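Local coordinates for type VI secretion system-associated protein TagF (Pseudomonas aeruginosa PAO1, PDB 2QNU) that is of unproven function but, as a TagF-family protein, is probably an accessory and regulatory factor of the type VI secretion system, at residues B[55-60]-B[114-119]; B[103-108]-B[182-187]. All blocks are in the same frame, centred on the assembly; numbering follows the deposited sequence.

Contact 1: B[55-60]-B[114-119]; sequences SPLWRF and QVESLL
R59 and E116 form a salt bridge in which the guanidinium grips the carboxylate side-on, using NE and one terminal nitrogen. The shortest of its bonds runs from R59 NE to E116 OE2, 2.7 Å; alongside it R59 NH2 donates to E116 OE1 at 3.1 Å, nearly straight at 162°. A weak third bond runs from the same NH2 back to OE2. Both acceptor oxygens lie close to the guanidinium plane, so the N-H bonds are well aimed, but the two flat groups are not coplanar: their planes stand 56° apart, and the nitrogens meet the oxygens from above the carboxylate plane. Arginine suits this place because its chain, extended from CG to NE, carries the charge from the strand to the helix, while E116, equally extended beyond CG, meets it at about a right angle. E116 OE1 has a second cationic partner in R186, so this buried carboxylate would probably be kept ionised by two arginines. A water donates both to E116 OE2 (2.7 Å) and to L57 O (2.9 Å), and so ties the acid to the strand backbone two residues before R59.

The bridge joins strand 58-62 of the antiparallel sheet to helix 110-121, which packs on one face of it. Both segments belong to the TagF N-terminal family region; the sheet also takes in later strands. W58, whose side chain leaves the strand away from the helix, instead packs with F210.

Beyond the charges the contact turns apolar. L57 points at the helix, and its CD2 methyl lies 4.2 Å from E116 CG, packing on the aliphatic part of the acid. The same CD2 approaches L119 CD1 at 4.3 Å, where L119 also touches V75 of the adjacent strand 71-77 and V91 of the next one, 89-95.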
ATOM      1  N   SER B  55     -22.401  17.889   3.256  1.00 38.28           N
ATOM      2  CA  SER B  55     -21.203  17.165   2.969  1.00 36.36           C
ATOM      3  C   SER B  55     -21.284  15.769   3.627  1.00 36.91           C
ATOM      4  O   SER B  55     -22.055  15.560   4.579  1.00 35.29           O
ATOM      5  CB  SER B  55     -19.981  17.923   3.491  1.00 37.45           C
ATOM      6  OG  SER B  55     -20.089  18.145   4.880  1.00 36.85           O
ATOM      7  N   PRO B  56     -20.492  14.807   3.118  1.00 37.01           N
ATOM      8  CA  PRO B  56     -20.484  13.443   3.651  1.00 36.08           C
ATOM      9  C   PRO B  56     -20.013  13.247   5.065  1.00 35.50           C
ATOM     10  O   PRO B  56     -19.352  14.094   5.715  1.00 33.50           O
ATOM     11  CB  PRO B  56     -19.498  12.708   2.748  1.00 36.21           C
ATOM     12  CG  PRO B  56     -19.515  13.507   1.495  1.00 37.12           C
ATOM     13  CD  PRO B  56     -19.584  14.928   1.974  1.00 36.32           C
ATOM     14  N   LEU B  57     -20.385  12.069   5.551  1.00 36.42           N
ATOM     15  CA  LEU B  57     -19.754  11.532   6.727  1.00 35.44           C
ATOM     16  C   LEU B  57     -18.529  10.794   6.179  1.00 35.53           C
ATOM     17  O   LEU B  57     -18.660  10.030   5.171  1.00 35.43           O
ATOM     18  CB  LEU B  57     -20.701  10.574   7.457  1.00 36.15           C
ATOM     19  CG  LEU B  57     -21.730  11.286   8.364  1.00 37.57           C
ATOM     20  CD1 LEU B  57     -22.813  12.022   7.540  1.00 38.64           C
ATOM     21  CD2 LEU B  57     -22.334  10.291   9.299  1.00 37.36           C
ATOM     22  N   TRP B  58     -17.350  11.112   6.767  1.00 35.28           N
ATOM     23  CA  TRP B  58     -16.108  10.499   6.388  1.00 34.42           C
ATOM     24  C   TRP B  58     -15.617   9.539   7.465  1.00 32.91           C
ATOM     25  O   TRP B  58     -15.390   9.875   8.590  1.00 34.29           O
ATOM     26  CB  TRP B  58     -15.078  11.565   6.088  1.00 33.74           C
ATOM     27  CG  TRP B  58     -15.442  12.372   4.912  1.00 31.59           C
ATOM     28  CD1 TRP B  58     -15.937  13.629   4.919  1.00 32.55           C
ATOM     29  CD2 TRP B  58     -15.296  12.002   3.556  1.00 34.14           C
ATOM     30  NE1 TRP B  58     -16.151  14.070   3.627  1.00 33.62           N
ATOM     31  CE2 TRP B  58     -15.737  13.098   2.770  1.00 35.39           C
ATOM     32  CE3 TRP B  58     -14.765  10.883   2.914  1.00 34.98           C
ATOM     33  CZ2 TRP B  58     -15.723  13.074   1.387  1.00 36.66           C
ATOM     34  CZ3 TRP B  58     -14.796  10.839   1.549  1.00 35.93           C
ATOM     35  CH2 TRP B  58     -15.281  11.928   0.797  1.00 36.60           C
ATOM     36  N   ARG B  59     -15.482   8.313   7.060  1.00 33.68           N
ATOM     37  CA  ARG B  59     -14.797   7.286   7.832  1.00 34.48           C
ATOM     38  C   ARG B  59     -13.281   7.522   7.603  1.00 34.71           C
ATOM     39  O   ARG B  59     -12.904   7.952   6.547  1.00 34.22           O
ATOM     40  CB  ARG B  59     -15.157   5.945   7.258  1.00 33.06           C
ATOM     41  CG  ARG B  59     -16.634   5.682   7.221  1.00 31.91           C
ATOM     42  CD  ARG B  59     -17.003   4.518   6.361  1.00 35.80           C
ATOM     43  NE  ARG B  59     -18.471   4.400   6.247  1.00 38.69           N
ATOM     44  CZ  ARG B  59     -19.098   3.422   5.593  1.00 40.27           C
ATOM     45  NH1 ARG B  59     -18.414   2.419   5.070  1.00 44.22           N
ATOM     46  NH2 ARG B  59     -20.412   3.400   5.524  1.00 42.59           N
ATOM     47  N   PHE B  60     -12.466   7.290   8.617  1.00 34.46           N
ATOM     48  CA  PHE B  60     -11.065   7.487   8.490  1.00 34.96           C
ATOM     49  C   PHE B  60     -10.214   6.488   9.279  1.00 34.50           C
ATOM     50  O   PHE B  60     -10.629   5.934  10.280  1.00 33.04           O
ATOM     51  CB  PHE B  60     -10.702   8.913   8.915  1.00 35.61           C
ATOM     52  CG  PHE B  60     -11.024   9.224  10.356  1.00 37.15           C
ATOM     53  CD1 PHE B  60     -10.135   8.900  11.382  1.00 35.31           C
ATOM     54  CD2 PHE B  60     -12.196   9.889  10.685  1.00 37.11           C
ATOM     55  CE1 PHE B  60     -10.434   9.207  12.696  1.00 36.03           C
ATOM     56  CE2 PHE B  60     -12.518  10.183  11.980  1.00 35.23           C
ATOM     57  CZ  PHE B  60     -11.670   9.859  12.994  1.00 37.31           C
ATOM     58  N   GLN B 114     -22.247   1.172  12.035  1.00 37.27           N
ATOM     59  CA  GLN B 114     -22.757   1.378  13.386  1.00 37.81           C
ATOM     60  C   GLN B 114     -22.360   2.737  13.914  1.00 36.06           C
ATOM     61  O   GLN B 114     -23.143   3.380  14.566  1.00 35.59           O
ATOM     62  CB  GLN B 114     -22.236   0.349  14.408  1.00 37.76           C
ATOM     63  CG  GLN B 114     -22.446  -1.093  14.023  1.00 41.41           C
ATOM     64  CD  GLN B 114     -21.884  -2.113  15.067  1.00 44.81           C
ATOM     65  OE1 GLN B 114     -21.919  -1.866  16.293  1.00 52.27           O
ATOM     66  NE2 GLN B 114     -21.403  -3.281  14.566  1.00 51.67           N
ATOM     67  N   VAL B 115     -21.115   3.166  13.700  1.00 35.26           N
ATOM     68  CA  VAL B 115     -20.714   4.457  14.186  1.00 34.98           C
ATOM     69  C   VAL B 115     -21.505   5.538  13.464  1.00 35.19           C
ATOM     70  O   VAL B 115     -21.937   6.492  14.094  1.00 35.78           O
ATOM     71  CB  VAL B 115     -19.187   4.746  14.019  1.00 34.17           C
ATOM     72  CG1 VAL B 115     -18.929   6.197  14.295  1.00 33.45           C
ATOM     73  CG2 VAL B 115     -18.388   3.875  14.970  1.00 35.16           C
ATOM     74  N   GLU B 116     -21.637   5.422  12.147  1.00 35.88           N
ATOM     75  CA  GLU B 116     -22.442   6.416  11.366  1.00 36.68           C
ATOM     76  C   GLU B 116     -23.878   6.501  11.873  1.00 36.59           C
ATOM     77  O   GLU B 116     -24.440   7.588  12.000  1.00 36.70           O
ATOM     78  CB  GLU B 116     -22.478   6.062   9.888  1.00 37.36           C
ATOM     79  CG  GLU B 116     -21.125   6.259   9.145  1.00 37.50           C
ATOM     80  CD  GLU B 116     -21.233   5.858   7.690  1.00 41.07           C
ATOM     81  OE1 GLU B 116     -22.234   5.170   7.361  1.00 46.83           O
ATOM     82  OE2 GLU B 116     -20.344   6.227   6.844  1.00 44.80           O
ATOM     83  N   SER B 117     -24.475   5.360  12.199  1.00 36.19           N
ATOM     84  CA  SER B 117     -25.865   5.408  12.740  1.00 37.79           C
ATOM     85  C   SER B 117     -25.902   6.171  14.055  1.00 38.02           C
ATOM     86  O   SER B 117     -26.849   6.925  14.354  1.00 37.94           O
ATOM     87  CB  SER B 117     -26.435   3.999  12.836  1.00 36.64           C
ATOM     88  OG  SER B 117     -27.434   3.957  13.802  1.00 45.17           O
ATOM     89  N   LEU B 118     -24.842   6.075  14.857  1.00 38.19           N
ATOM     90  CA  LEU B 118     -24.881   6.793  16.132  1.00 36.79           C
ATOM     91  C   LEU B 118     -24.769   8.294  15.930  1.00 35.61           C
ATOM     92  O   LEU B 118     -25.464   9.046  16.543  1.00 34.03           O
ATOM     93  CB  LEU B 118     -23.782   6.322  17.092  1.00 37.31           C
ATOM     94  CG  LEU B 118     -23.993   4.948  17.696  1.00 40.33           C
ATOM     95  CD1 LEU B 118     -22.843   4.698  18.633  1.00 43.28           C
ATOM     96  CD2 LEU B 118     -25.340   4.818  18.410  1.00 41.62           C
ATOM     97  N   LEU B 119     -23.819   8.724  15.110  1.00 35.82           N
ATOM     98  CA  LEU B 119     -23.690  10.142  14.774  1.00 35.47           C
ATOM     99  C   LEU B 119     -25.023  10.696  14.181  1.00 36.26           C
ATOM    100  O   LEU B 119     -25.411  11.838  14.465  1.00 37.16           O
ATOM    101  CB  LEU B 119     -22.601  10.310  13.737  1.00 34.81           C
ATOM    102  CG  LEU B 119     -21.123  10.081  14.168  1.00 35.10           C
ATOM    103  CD1 LEU B 119     -20.153  10.068  12.962  1.00 36.87           C
ATOM    104  CD2 LEU B 119     -20.693  11.124  15.095  1.00 36.24           C
TER
HETATM  105  O   HOH W   1     -20.359   7.797   4.661  1.00 31.55           O

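Contact 2: B[103-108]-B[182-187]; sequences GLVGGD and HWWGRG. With ACT (acetate ion), chain F.
V105 lies over the outer rim of the six-membered ring of W184, at CZ3 and CH2, where the end of helix 101-105 packs on strand 180-185 of the antiparallel sheet. Its CG1 stands over the ring face, while CG2 lies further out, 4.0 Å from W184 CZ3; the two side chains cross obliquely, and V105 CA comes to 4.0 Å from W184 CH2. A beta-branched valine fits here, offering two methyls from a short stem to the broad aromatic surface. With chi1 of W184 at 71°, its CG is tucked between the two backbone branches, which brings the benzo ring beneath V105; F112 of the following helix meets the indole edge-to-face.

Two residues earlier on the same side of the strand, H182 directs its CB toward the helix, where V105 CG2 lies 4.2 Å from it, so one methyl touches both residues. L172 of the second subunit packs on V105 and H182, and R168 of that subunit donates a hydrogen bond to V105 O, which places this buried contact at the subunit interface.

The imidazole of H182 turns its polar edge to an acetate ion, probably from the crystallisation liquor: NE2 donates to acetate OXT at 2.6 Å, almost straight at 173°.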
ATOM      1  N   GLY B 103      -6.154  -3.716   7.217  1.00 42.24           N
ATOM      2  CA  GLY B 103      -7.257  -4.659   7.261  1.00 43.05           C
ATOM      3  C   GLY B 103      -8.520  -3.982   7.698  1.00 43.18           C
ATOM      4  O   GLY B 103      -9.599  -4.511   7.545  1.00 44.46           O
ATOM      5  N   LEU B 104      -8.383  -2.809   8.289  1.00 43.22           N
ATOM      6  CA  LEU B 104      -9.510  -2.022   8.733  1.00 42.77           C
ATOM      7  C   LEU B 104     -10.086  -1.156   7.588  1.00 41.28           C
ATOM      8  O   LEU B 104     -11.310  -1.162   7.305  1.00 39.31           O
ATOM      9  CB  LEU B 104      -8.964  -1.156   9.850  1.00 43.52           C
ATOM     10  CG  LEU B 104      -9.830  -0.321  10.750  1.00 47.15           C
ATOM     11  CD1 LEU B 104     -10.798  -1.190  11.555  1.00 49.04           C
ATOM     12  CD2 LEU B 104      -8.880   0.412  11.694  1.00 47.59           C
ATOM     13  N   VAL B 105      -9.202  -0.416   6.919  1.00 38.17           N
ATOM     14  CA  VAL B 105      -9.565   0.326   5.740  1.00 37.15           C
ATOM     15  C   VAL B 105     -10.112  -0.681   4.763  1.00 38.53           C
ATOM     16  O   VAL B 105     -11.215  -0.529   4.245  1.00 39.06           O
ATOM     17  CB  VAL B 105      -8.374   1.114   5.124  1.00 36.02           C
ATOM     18  CG1 VAL B 105      -8.787   1.723   3.860  1.00 35.82           C
ATOM     19  CG2 VAL B 105      -7.825   2.148   6.111  1.00 34.50           C
ATOM     20  N   GLY B 106      -9.421  -1.799   4.595  1.00 40.31           N
ATOM     21  CA  GLY B 106      -9.871  -2.832   3.676  1.00 40.64           C
ATOM     22  C   GLY B 106     -10.686  -3.962   4.247  1.00 42.36           C
ATOM     23  O   GLY B 106     -10.699  -5.068   3.686  1.00 43.25           O
ATOM     24  N   GLY B 107     -11.382  -3.698   5.344  1.00 42.84           N
ATOM     25  CA  GLY B 107     -12.150  -4.712   6.016  1.00 43.51           C
ATOM     26  C   GLY B 107     -13.641  -4.380   6.150  1.00 43.82           C
ATOM     27  O   GLY B 107     -14.147  -3.404   5.560  1.00 42.58           O
ATOM     28  N   ASP B 108     -14.320  -5.191   6.947  1.00 44.28           N
ATOM     29  CA  ASP B 108     -15.753  -5.132   7.040  1.00 44.66           C
ATOM     30  C   ASP B 108     -16.267  -3.718   7.426  1.00 44.48           C
ATOM     31  O   ASP B 108     -15.712  -3.006   8.297  1.00 43.02           O
ATOM     32  CB  ASP B 108     -16.268  -6.200   7.993  1.00 46.19           C
ATOM     33  CG  ASP B 108     -17.799  -6.177   8.121  1.00 48.17           C
ATOM     34  OD1 ASP B 108     -18.484  -6.782   7.269  1.00 56.61           O
ATOM     35  OD2 ASP B 108     -18.312  -5.535   9.064  1.00 55.11           O
ATOM     36  N   HIS B 182      -6.300   7.975   5.552  1.00 33.14           N
ATOM     37  CA  HIS B 182      -7.263   7.489   4.583  1.00 33.64           C
ATOM     38  C   HIS B 182      -8.671   7.934   5.051  1.00 32.27           C
ATOM     39  O   HIS B 182      -8.983   7.937   6.248  1.00 33.28           O
ATOM     40  CB  HIS B 182      -7.228   5.966   4.453  1.00 33.65           C
ATOM     41  CG  HIS B 182      -6.053   5.445   3.664  1.00 31.19           C
ATOM     42  ND1 HIS B 182      -4.825   5.187   4.224  1.00 35.64           N
ATOM     43  CD2 HIS B 182      -5.924   5.201   2.339  1.00 33.63           C
ATOM     44  CE1 HIS B 182      -3.989   4.794   3.276  1.00 34.82           C
ATOM     45  NE2 HIS B 182      -4.639   4.772   2.119  1.00 36.10           N
ATOM     46  N   TRP B 183      -9.487   8.283   4.082  1.00 32.11           N
ATOM     47  CA  TRP B 183     -10.809   8.884   4.308  1.00 33.85           C
ATOM     48  C   TRP B 183     -11.693   8.287   3.249  1.00 34.16           C
ATOM     49  O   TRP B 183     -11.291   8.268   2.061  1.00 34.84           O
ATOM     50  CB  TRP B 183     -10.711  10.370   4.090  1.00 33.82           C
ATOM     51  CG  TRP B 183      -9.653  11.006   4.867  1.00 35.24           C
ATOM     52  CD1 TRP B 183      -8.308  11.152   4.484  1.00 33.99           C
ATOM     53  CD2 TRP B 183      -9.777  11.635   6.130  1.00 34.65           C
ATOM     54  NE1 TRP B 183      -7.622  11.821   5.465  1.00 33.74           N
ATOM     55  CE2 TRP B 183      -8.483  12.121   6.488  1.00 35.02           C
ATOM     56  CE3 TRP B 183     -10.858  11.842   7.022  1.00 35.82           C
ATOM     57  CZ2 TRP B 183      -8.245  12.773   7.684  1.00 36.65           C
ATOM     58  CZ3 TRP B 183     -10.620  12.479   8.209  1.00 33.34           C
ATOM     59  CH2 TRP B 183      -9.335  12.978   8.527  1.00 36.53           C
ATOM     60  N   TRP B 184     -12.813   7.677   3.660  1.00 35.04           N
ATOM     61  CA  TRP B 184     -13.690   7.026   2.690  1.00 33.96           C
ATOM     62  C   TRP B 184     -15.136   7.051   3.182  1.00 35.45           C
ATOM     63  O   TRP B 184     -15.395   7.380   4.329  1.00 36.24           O
ATOM     64  CB  TRP B 184     -13.261   5.612   2.382  1.00 34.00           C
ATOM     65  CG  TRP B 184     -13.476   4.614   3.492  1.00 31.73           C
ATOM     66  CD1 TRP B 184     -14.458   3.718   3.564  1.00 33.50           C
ATOM     67  CD2 TRP B 184     -12.650   4.416   4.653  1.00 30.44           C
ATOM     68  NE1 TRP B 184     -14.341   2.955   4.729  1.00 32.50           N
ATOM     69  CE2 TRP B 184     -13.233   3.395   5.410  1.00 31.69           C
ATOM     70  CE3 TRP B 184     -11.480   5.024   5.136  1.00 35.47           C
ATOM     71  CZ2 TRP B 184     -12.698   2.971   6.581  1.00 33.76           C
ATOM     72  CZ3 TRP B 184     -10.954   4.589   6.313  1.00 33.79           C
ATOM     73  CH2 TRP B 184     -11.561   3.585   7.033  1.00 34.57           C
ATOM     74  N   GLY B 185     -16.060   6.682   2.302  1.00 36.29           N
ATOM     75  CA  GLY B 185     -17.435   6.534   2.701  1.00 37.07           C
ATOM     76  C   GLY B 185     -18.414   6.574   1.558  1.00 37.48           C
ATOM     77  O   GLY B 185     -18.025   6.402   0.402  1.00 36.10           O
ATOM     78  N   ARG B 186     -19.697   6.763   1.913  1.00 36.99           N
ATOM     79  CA  ARG B 186     -20.819   6.671   0.931  1.00 38.32           C
ATOM     80  C   ARG B 186     -20.942   7.914   0.062  1.00 37.45           C
ATOM     81  O   ARG B 186     -21.555   7.877  -0.998  1.00 37.67           O
ATOM     82  CB  ARG B 186     -22.157   6.449   1.624  1.00 38.26           C
ATOM     83  CG  ARG B 186     -22.213   5.248   2.488  1.00 40.13           C
ATOM     84  CD  ARG B 186     -23.628   5.020   3.155  1.00 42.78           C
ATOM     85  NE  ARG B 186     -23.807   3.587   3.324  1.00 47.13           N
ATOM     86  CZ  ARG B 186     -23.835   2.955   4.481  1.00 49.71           C
ATOM     87  NH1 ARG B 186     -23.808   3.587   5.654  1.00 55.86           N
ATOM     88  NH2 ARG B 186     -23.967   1.673   4.459  1.00 50.86           N
ATOM     89  N   GLY B 187     -20.307   9.001   0.456  1.00 38.16           N
ATOM     90  CA  GLY B 187     -20.431  10.227  -0.341  1.00 38.66           C
ATOM     91  C   GLY B 187     -21.712  10.997  -0.071  1.00 37.85           C
ATOM     92  O   GLY B 187     -22.302  10.873   0.994  1.00 37.63           O
TER
HETATM   93  C   ACT F 227      -4.701   4.394  -1.078  1.00 36.38           C
HETATM   94  O   ACT F 227      -5.664   5.168  -0.740  1.00 36.30           O
HETATM   95  OXT ACT F 227      -3.850   4.000  -0.193  1.00 37.04           O
HETATM   96  CH3 ACT F 227      -4.579   4.010  -2.474  1.00 34.36           C

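How the contacts relate
Contacts 1 and 2 are both buried and involve neighbouring strands of one sheet, 58-62 and 180-185, and successive helices, 101-105 and 110-121; their centres lie 11 Å apart. Their chemistry differs. Contact 1 is held by a salt bridge on a carboxylate shared by two arginines, a water and a little leucine packing, whereas contact 2 has no hydrogen bond between its segments and relies on apolar and aromatic packing beside the second subunit, which does not touch contact 1. The two meet directly: R186 of contact 2 supplies the second partner of the contact 1 acid, R59 N probably hydrogen-bonds to W184 O, one of the bonds pairing the two strands, and F60 packs on W183.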